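Local structure of particle-associated lyase (Acinetobacter bacteriophage AP22, 4Y9V) at residues A[106-111]-A[218-223]; A[225-230]-A[248-253]. The protein probably degrades the capsular polysaccharide of Acinetobacter baumannii as a phage tailspike lyase, and binds a fragment of that saccharide. All blocks are in the same frame, centred on the assembly; numbering follows the deposited sequence. Where two conformers were deposited one is given.

Contact 1: residues A[106-111]-A[218-223]; sequences FNFGDT and TVSTDN
A parallel beta pairing joins F106 and N107 to T218 and V219, with the axes of 106-109 and 218-220 4.6 Å apart and running 15° from each other. F106 O accepts V219 N at 2.9 Å, and V219 O answers F108 N at 2.7 Å; V219 thus bonds to the residues before and after N107, the parallel pattern. Beside this backbone the F108 ring lies against the T218 methyl and S220 OG. Its CG lies anti to the carbonyl carbon (chi1 -64°), which brings F108 CE2 to 3.6 Å from T218 CG2. S220 OG sits at the ring edge, near the ring plane and 3.5 Å from F108 CD2, while F114 meets the ring edge-to-face. The pairing is one step along a face of the parallel beta-helix expected of a pectin lyase-like fold: strand 105-109 also pairs with 83-85, and 215-220 with 237-245. Further along, G109 O takes bonds from T221 N and N224 ND2. D110 OD1 then accepts T221 OG1 at 2.7 Å on the anti side of the carboxylate, 28° out of its plane. T221 OG1 itself receives N223 N, an ST turn. A water donating to D110 OD1 at 2.6 Å accepts from N223 ND2 at 3.0 Å, so this carboxylate oxygen has two donors.

Contact 2: residues A[225-230]-A[248-253]; sequences PNVPLV and KFAGLR. With 49T (2-acetamido-2-deoxy-alpha-D-fucopyranose), chain B.
L229 and L252 run alongside each other in the same sense, L229 CD2 being 3.8 Å from L252 CD1; in both, CG is anti to the backbone N (chi1 175° and 176°) and the branches come out level. Away from the leucine pair, V227 sets CG2 4.0 Å from A250 CB. P228 CD wedges against two carbonyl oxygens, 3.2 Å from A250 O and close to G251 O as well, and the latter is buried without a polar partner. R253 N gives the direct backbone hydrogen bond to L229 O, 3.0 Å long with an N-H...O angle of 165°. The R253 chain runs alongside V230, then bends so that V227 CG2 lies over one guanidinium face, 3.4 Å above its plane and toward the rim; NE is bonded to Q281 OE1. At the saccharide edge the F249 ring is covered on both faces. The acetamido methyl C8 of 49T stands 3.6 Å above the ring centre, a CH-pi arrangement in the glycan pocket, and K248 CG lies 3.9 Å over the opposite face. P225 O meets the ring edge in plane, 3.4 Å from F249 CD2. Strand 229-232 runs between the parallel strands 113-125 and 250-255, with 278-283 next beyond, and both leucines touch F242 of strand 237-245.

Overall arrangement
Contacts 1 and 2 follow one another along the chain, their centres 10 Å apart, and occupy different sheets of the coil: strand 215-220 serves the first and the next strand, 229-232, the second. P228 is one of the places where they touch, with its O 3.5 Å from F108 CE2 and its CB 3.4 Å from T218 OG1. Contact 1 is only partly buried; three backbone bonds and a carboxylate-hydroxyl-water network at the exposed end hold it, and the N223 side chain is about 12 Å from bound 49V. Contact 2 is mostly buried, relies more on leucine, valine and proline packing, has one direct backbone bond, and reaches the saccharide itself through F249.

Contact 1: residues A[106-111]-A[218-223]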
ATOM      1  N   PHE A 106     -27.440  26.184   4.018  1.00  5.12           N
ATOM      2  CA  PHE A 106     -28.327  26.201   5.177  1.00  5.17           C
ATOM      3  C   PHE A 106     -27.573  26.875   6.334  1.00  5.28           C
ATOM      4  O   PHE A 106     -26.538  26.392   6.756  1.00  5.78           O
ATOM      5  CB  PHE A 106     -28.801  24.792   5.561  1.00  5.55           C
ATOM      6  CG  PHE A 106     -29.547  24.139   4.417  1.00  5.45           C
ATOM      7  CD1 PHE A 106     -30.795  24.585   4.031  1.00  6.51           C
ATOM      8  CD2 PHE A 106     -29.005  23.083   3.715  1.00  7.60           C
ATOM      9  CE1 PHE A 106     -31.459  24.003   2.964  1.00  6.73           C
ATOM     10  CE2 PHE A 106     -29.676  22.521   2.649  1.00  8.71           C
ATOM     11  CZ  PHE A 106     -30.918  22.973   2.278  1.00  6.68           C
ATOM     12  N   ASN A 107     -28.100  28.024   6.769  0.65  5.36           N
ATOM     13  CA  ASN A 107     -27.476  28.792   7.844  0.65  5.42           C
ATOM     14  C   ASN A 107     -28.204  28.464   9.148  0.65  5.13           C
ATOM     15  O   ASN A 107     -29.340  28.932   9.362  0.65  5.65           O
ATOM     16  CB  ASN A 107     -27.485  30.299   7.524  0.65  6.09           C
ATOM     17  CG  ASN A 107     -26.587  31.037   8.498  0.65  6.54           C
ATOM     18  OD1 ASN A 107     -26.433  30.651   9.646  0.65  6.70           O
ATOM     19  ND2 ASN A 107     -26.020  32.111   7.994  0.65  9.18           N
ATOM     20  N   PHE A 108     -27.565  27.653   9.944  1.00  5.36           N
ATOM     21  CA  PHE A 108     -28.056  27.156  11.222  1.00  5.38           C
ATOM     22  C   PHE A 108     -27.837  28.144  12.366  1.00  5.65           C
ATOM     23  O   PHE A 108     -28.343  27.906  13.478  1.00  6.22           O
ATOM     24  CB  PHE A 108     -27.324  25.858  11.564  1.00  5.67           C
ATOM     25  CG  PHE A 108     -27.579  24.709  10.608  1.00  5.40           C
ATOM     26  CD1 PHE A 108     -28.861  24.391  10.180  1.00  5.88           C
ATOM     27  CD2 PHE A 108     -26.523  23.923  10.162  1.00  5.73           C
ATOM     28  CE1 PHE A 108     -29.075  23.314   9.330  1.00  5.80           C
ATOM     29  CE2 PHE A 108     -26.741  22.845   9.349  1.00  6.08           C
ATOM     30  CZ  PHE A 108     -28.009  22.542   8.901  1.00  5.93           C
ATOM     31  N   GLY A 109     -27.092  29.216  12.141  1.00  6.03           N
ATOM     32  CA  GLY A 109     -26.918  30.166  13.224  1.00  6.54           C
ATOM     33  C   GLY A 109     -26.386  29.491  14.460  1.00  6.09           C
ATOM     34  O   GLY A 109     -25.456  28.686  14.416  1.00  6.26           O
ATOM     35  N   ASP A 110     -26.944  29.887  15.620  1.00  6.73           N
ATOM     36  CA  ASP A 110     -26.558  29.376  16.909  1.00  7.41           C
ATOM     37  C   ASP A 110     -27.279  28.081  17.316  1.00  6.67           C
ATOM     38  O   ASP A 110     -26.823  27.423  18.251  1.00  7.68           O
ATOM     39  CB  ASP A 110     -26.828  30.396  18.008  1.00  9.08           C
ATOM     40  CG  ASP A 110     -25.912  31.591  18.012  1.00 10.36           C
ATOM     41  OD1 ASP A 110     -24.689  31.392  17.990  1.00 11.29           O
ATOM     42  OD2 ASP A 110     -26.473  32.705  18.150  1.00 19.47           O
ATOM     43  N   THR A 111     -28.394  27.753  16.665  1.00  6.50           N
ATOM     44  CA  THR A 111     -29.293  26.748  17.190  1.00  6.84           C
ATOM     45  C   THR A 111     -29.626  25.608  16.238  1.00  6.28           C
ATOM     46  O   THR A 111     -30.186  24.591  16.720  1.00  7.93           O
ATOM     47  CB  THR A 111     -30.598  27.406  17.652  1.00  7.72           C
ATOM     48  OG1 THR A 111     -31.174  28.155  16.584  1.00  8.61           O
ATOM     49  CG2 THR A 111     -30.356  28.367  18.825  1.00  9.99           C
ATOM     50  N   THR A 218     -23.280  24.203   4.677  1.00  5.55           N
ATOM     51  CA  THR A 218     -23.904  24.720   5.888  1.00  5.84           C
ATOM     52  C   THR A 218     -23.027  25.775   6.513  1.00  5.41           C
ATOM     53  O   THR A 218     -21.787  25.781   6.369  1.00  5.79           O
ATOM     54  CB  THR A 218     -24.192  23.602   6.906  1.00  6.57           C
ATOM     55  OG1 THR A 218     -22.992  23.077   7.435  1.00  7.17           O
ATOM     56  CG2 THR A 218     -24.958  22.435   6.279  1.00  7.59           C
ATOM     57  N   VAL A 219     -23.685  26.651   7.287  0.65  5.78           N
ATOM     58  CA  VAL A 219     -23.051  27.668   8.099  0.65  5.43           C
ATOM     59  C   VAL A 219     -23.654  27.624   9.504  0.65  5.49           C
ATOM     60  O   VAL A 219     -24.874  27.596   9.631  0.65  6.99           O
ATOM     61  CB  VAL A 219     -23.252  29.089   7.516  0.65  6.90           C
ATOM     62  CG1 VAL A 219     -22.719  30.170   8.478  0.65  8.16           C
ATOM     63  CG2 VAL A 219     -22.558  29.174   6.173  0.65  7.89           C
ATOM     64  N   SER A 220     -22.788  27.679  10.522  1.00  5.69           N
ATOM     65  CA  SER A 220     -23.219  27.767  11.894  1.00  5.93           C
ATOM     66  C   SER A 220     -22.243  28.714  12.610  1.00  6.30           C
ATOM     67  O   SER A 220     -21.126  28.897  12.153  1.00  7.23           O
ATOM     68  CB  SER A 220     -23.103  26.386  12.603  1.00  6.36           C
ATOM     69  OG  SER A 220     -23.830  25.402  11.883  1.00  6.32           O
ATOM     70  N   THR A 221     -22.666  29.272  13.737  1.00  6.25           N
ATOM     71  CA  THR A 221     -21.694  29.977  14.551  1.00  6.32           C
ATOM     72  C   THR A 221     -20.761  28.989  15.241  1.00  6.09           C
ATOM     73  O   THR A 221     -21.042  27.787  15.347  1.00  6.42           O
ATOM     74  CB  THR A 221     -22.375  30.862  15.613  1.00  7.24           C
ATOM     75  OG1 THR A 221     -22.942  29.995  16.560  1.00  7.87           O
ATOM     76  CG2 THR A 221     -23.396  31.805  14.987  1.00  8.28           C
ATOM     77  N   ASP A 222     -19.650  29.501  15.766  1.00  6.63           N
ATOM     78  CA  ASP A 222     -18.746  28.682  16.545  1.00  6.75           C
ATOM     79  C   ASP A 222     -19.315  28.320  17.916  1.00  6.73           C
ATOM     80  O   ASP A 222     -18.723  27.501  18.622  1.00  8.42           O
ATOM     81  CB  ASP A 222     -17.372  29.341  16.731  1.00  7.43           C
ATOM     82  CG  ASP A 222     -16.495  29.312  15.492  1.00  8.21           C
ATOM     83  OD1 ASP A 222     -16.726  28.501  14.583  1.00  9.26           O
ATOM     84  OD2 ASP A 222     -15.494  30.078  15.504  1.00 11.59           O
ATOM     85  N   ASN A 223     -20.438  28.891  18.323  1.00  7.04           N
ATOM     86  CA  ASN A 223     -21.129  28.595  19.549  1.00  7.97           C
ATOM     87  C   ASN A 223     -22.242  27.565  19.376  1.00  7.22           C
ATOM     88  O   ASN A 223     -22.831  27.127  20.381  1.00  9.37           O
ATOM     89  CB  ASN A 223     -21.732  29.893  20.200  1.00 10.65           C
ATOM     90  CG  ASN A 223     -20.611  30.787  20.639  1.00 12.36           C
ATOM     91  OD1 ASN A 223     -19.690  30.284  21.297  1.00 16.07           O
ATOM     92  ND2 ASN A 223     -20.658  32.039  20.255  1.00 23.52           N
TER
HETATM   93  O   HOH W   1     -22.882  33.169  18.659  1.00 17.25           O

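Contact 2: residues A[225-230]-A[248-253]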
ATOM      1  N   PRO A 225     -23.933  24.258  19.374  1.00  6.25           N
ATOM      2  CA  PRO A 225     -23.499  22.956  19.890  1.00  6.86           C
ATOM      3  C   PRO A 225     -23.864  21.805  19.009  1.00  7.02           C
ATOM      4  O   PRO A 225     -23.350  20.717  19.182  1.00 12.73           O
ATOM      5  CB  PRO A 225     -24.229  22.867  21.223  1.00  8.84           C
ATOM      6  CG  PRO A 225     -25.512  23.619  20.983  1.00  8.71           C
ATOM      7  CD  PRO A 225     -25.111  24.767  20.116  1.00  7.69           C
ATOM      8  N   ASN A 226     -24.671  22.016  17.985  1.00  6.12           N
ATOM      9  CA  ASN A 226     -25.041  20.936  17.070  1.00  6.17           C
ATOM     10  C   ASN A 226     -23.952  20.755  16.030  1.00  5.96           C
ATOM     11  O   ASN A 226     -23.479  21.730  15.397  1.00  6.56           O
ATOM     12  CB  ASN A 226     -26.347  21.276  16.355  1.00  6.53           C
ATOM     13  CG  ASN A 226     -27.491  21.407  17.288  1.00  7.52           C
ATOM     14  OD1 ASN A 226     -27.895  22.622  17.538  1.00 11.85           O
ATOM     15  ND2 ASN A 226     -27.963  20.378  17.830  1.00  8.37           N
ATOM     16  N   VAL A 227     -23.551  19.519  15.796  1.00  5.66           N
ATOM     17  CA  VAL A 227     -22.754  19.206  14.614  1.00  5.59           C
ATOM     18  C   VAL A 227     -23.613  19.507  13.394  1.00  5.45           C
ATOM     19  O   VAL A 227     -24.774  19.074  13.346  1.00  6.66           O
ATOM     20  CB  VAL A 227     -22.299  17.738  14.680  1.00  6.32           C
ATOM     21  CG1 VAL A 227     -21.524  17.364  13.421  1.00  6.50           C
ATOM     22  CG2 VAL A 227     -21.449  17.509  15.936  1.00  7.17           C
ATOM     23  N   PRO A 228     -23.121  20.250  12.398  1.00  5.15           N
ATOM     24  CA  PRO A 228     -23.988  20.616  11.286  1.00  5.39           C
ATOM     25  C   PRO A 228     -24.714  19.478  10.612  1.00  5.04           C
ATOM     26  O   PRO A 228     -25.880  19.597  10.270  1.00  5.67           O
ATOM     27  CB  PRO A 228     -22.980  21.368  10.377  1.00  7.13           C
ATOM     28  CG  PRO A 228     -21.990  21.975  11.309  1.00  7.45           C
ATOM     29  CD  PRO A 228     -21.855  20.996  12.398  1.00  5.69           C
ATOM     30  N   LEU A 229     -24.003  18.349  10.393  1.00  5.02           N
ATOM     31  CA  LEU A 229     -24.670  17.130   9.953  1.00  5.22           C
ATOM     32  C   LEU A 229     -24.117  15.943  10.764  1.00  4.98           C
ATOM     33  O   LEU A 229     -22.902  15.728  10.820  1.00  5.02           O
ATOM     34  CB  LEU A 229     -24.460  16.837   8.491  1.00  5.96           C
ATOM     35  CG  LEU A 229     -25.044  15.495   7.980  1.00  6.44           C
ATOM     36  CD1 LEU A 229     -26.551  15.432   8.123  1.00  6.90           C
ATOM     37  CD2 LEU A 229     -24.596  15.249   6.558  1.00  7.83           C
ATOM     38  N   VAL A 230     -25.043  15.163  11.321  1.00  5.07           N
ATOM     39  CA  VAL A 230     -24.760  13.830  11.844  1.00  4.98           C
ATOM     40  C   VAL A 230     -25.572  12.838  10.995  1.00  4.72           C
ATOM     41  O   VAL A 230     -26.763  13.044  10.777  1.00  5.47           O
ATOM     42  CB  VAL A 230     -25.129  13.672  13.318  1.00  5.12           C
ATOM     43  CG1 VAL A 230     -24.699  12.262  13.811  1.00  5.68           C
ATOM     44  CG2 VAL A 230     -24.511  14.775  14.165  1.00  5.91           C
ATOM     45  N   LYS A 248     -19.556  24.330  17.053  1.00  5.67           N
ATOM     46  CA  LYS A 248     -18.668  24.333  18.215  1.00  5.62           C
ATOM     47  C   LYS A 248     -17.768  23.092  18.288  1.00  5.30           C
ATOM     48  O   LYS A 248     -16.601  23.221  18.623  1.00  6.00           O
ATOM     49  CB  LYS A 248     -19.519  24.459  19.491  1.00  6.05           C
ATOM     50  CG  LYS A 248     -18.681  24.503  20.758  1.00  6.45           C
ATOM     51  CD  LYS A 248     -19.548  24.916  21.964  1.00  8.00           C
ATOM     52  CE  LYS A 248     -18.719  24.979  23.241  1.00 10.51           C
ATOM     53  NZ  LYS A 248     -19.587  25.494  24.340  1.00 14.21           N
ATOM     54  N   PHE A 249     -18.345  21.910  18.025  1.00  5.55           N
ATOM     55  CA  PHE A 249     -17.670  20.665  18.386  1.00  5.53           C
ATOM     56  C   PHE A 249     -17.087  19.893  17.214  1.00  4.99           C
ATOM     57  O   PHE A 249     -15.965  19.369  17.341  1.00  5.29           O
ATOM     58  CB  PHE A 249     -18.607  19.758  19.152  1.00  6.01           C
ATOM     59  CG  PHE A 249     -18.999  20.317  20.524  1.00  6.24           C
ATOM     60  CD1 PHE A 249     -18.040  20.472  21.507  1.00  7.00           C
ATOM     61  CD2 PHE A 249     -20.312  20.669  20.804  1.00  7.09           C
ATOM     62  CE1 PHE A 249     -18.376  20.976  22.756  1.00  8.38           C
ATOM     63  CE2 PHE A 249     -20.645  21.177  22.047  1.00  8.50           C
ATOM     64  CZ  PHE A 249     -19.684  21.327  23.035  1.00  8.59           C
ATOM     65  N   ALA A 250     -17.815  19.772  16.110  1.00  5.26           N
ATOM     66  CA  ALA A 250     -17.353  18.997  14.962  1.00  5.04           C
ATOM     67  C   ALA A 250     -18.139  19.454  13.733  1.00  5.28           C
ATOM     68  O   ALA A 250     -19.259  19.933  13.857  1.00  5.93           O
ATOM     69  CB  ALA A 250     -17.514  17.510  15.185  1.00  5.86           C
ATOM     70  N   GLY A 251     -17.552  19.222  12.563  1.00  5.12           N
ATOM     71  CA  GLY A 251     -18.203  19.616  11.319  1.00  5.51           C
ATOM     72  C   GLY A 251     -19.157  18.577  10.757  1.00  5.38           C
ATOM     73  O   GLY A 251     -20.312  18.895  10.371  1.00  6.48           O
ATOM     74  N   LEU A 252     -18.708  17.328  10.719  1.00  5.37           N
ATOM     75  CA  LEU A 252     -19.455  16.199  10.203  1.00  5.12           C
ATOM     76  C   LEU A 252     -19.238  15.043  11.146  1.00  4.97           C
ATOM     77  O   LEU A 252     -18.076  14.770  11.505  1.00  6.29           O
ATOM     78  CB  LEU A 252     -18.940  15.832   8.813  1.00  5.74           C
ATOM     79  CG  LEU A 252     -19.560  14.589   8.154  1.00  6.15           C
ATOM     80  CD1 LEU A 252     -21.032  14.778   7.870  1.00  6.73           C
ATOM     81  CD2 LEU A 252     -18.812  14.241   6.853  1.00  7.53           C
ATOM     82  N   ARG A 253     -20.304  14.333  11.520  1.00  4.68           N
ATOM     83  CA  ARG A 253     -20.153  13.119  12.321  1.00  4.60           C
ATOM     84  C   ARG A 253     -20.876  11.981  11.629  1.00  4.66           C
ATOM     85  O   ARG A 253     -22.048  12.106  11.244  1.00  5.17           O
ATOM     86  CB  ARG A 253     -20.713  13.308  13.737  1.00  5.15           C
ATOM     87  CG  ARG A 253     -20.654  12.056  14.585  1.00  5.70           C
ATOM     88  CD  ARG A 253     -21.211  12.240  15.979  1.00  6.60           C
ATOM     89  NE  ARG A 253     -20.412  13.185  16.741  1.00  6.11           N
ATOM     90  CZ  ARG A 253     -20.858  14.147  17.542  1.00  6.21           C
ATOM     91  NH1 ARG A 253     -22.152  14.335  17.716  1.00  7.99           N
ATOM     92  NH2 ARG A 253     -19.982  14.953  18.146  1.00  7.20           N
TER
HETATM   93  C1  49T B   2     -18.781  12.929  23.887  1.00  6.73           C
HETATM   94  C2  49T B   2     -19.875  13.897  24.352  1.00  8.07           C
HETATM   95  N2  49T B   2     -19.520  15.275  23.976  1.00  8.50           N
HETATM   96  C7  49T B   2     -20.163  15.912  23.010  1.00  9.79           C
HETATM   97  O7  49T B   2     -21.015  15.422  22.293  1.00 12.54           O
HETATM   98  C8  49T B   2     -19.731  17.368  22.818  1.00 12.22           C
HETATM   99  O5  49T B   2     -18.966  11.660  24.407  1.00  6.57           O
HETATM  100  C5  49T B   2     -19.051  11.577  25.837  1.00  7.00           C
HETATM  101  C6  49T B   2     -19.123  10.111  26.218  1.00  7.67           C
HETATM  102  C4  49T B   2     -20.245  12.403  26.307  1.00  8.22           C
HETATM  103  O4  49T B   2     -21.431  11.845  25.749  1.00  9.22           O
HETATM  104  C3  49T B   2     -20.057  13.824  25.851  1.00  8.28           C
HETATM  105  O3  49T B   2     -21.248  14.590  26.180  1.00 10.13           O
HETATM  106  O   HOH W   2     -21.001  21.224  17.119  0.63  8.27           O
HETATM  107  O   HOH W   3     -20.421  21.564  15.849  0.37  7.42           O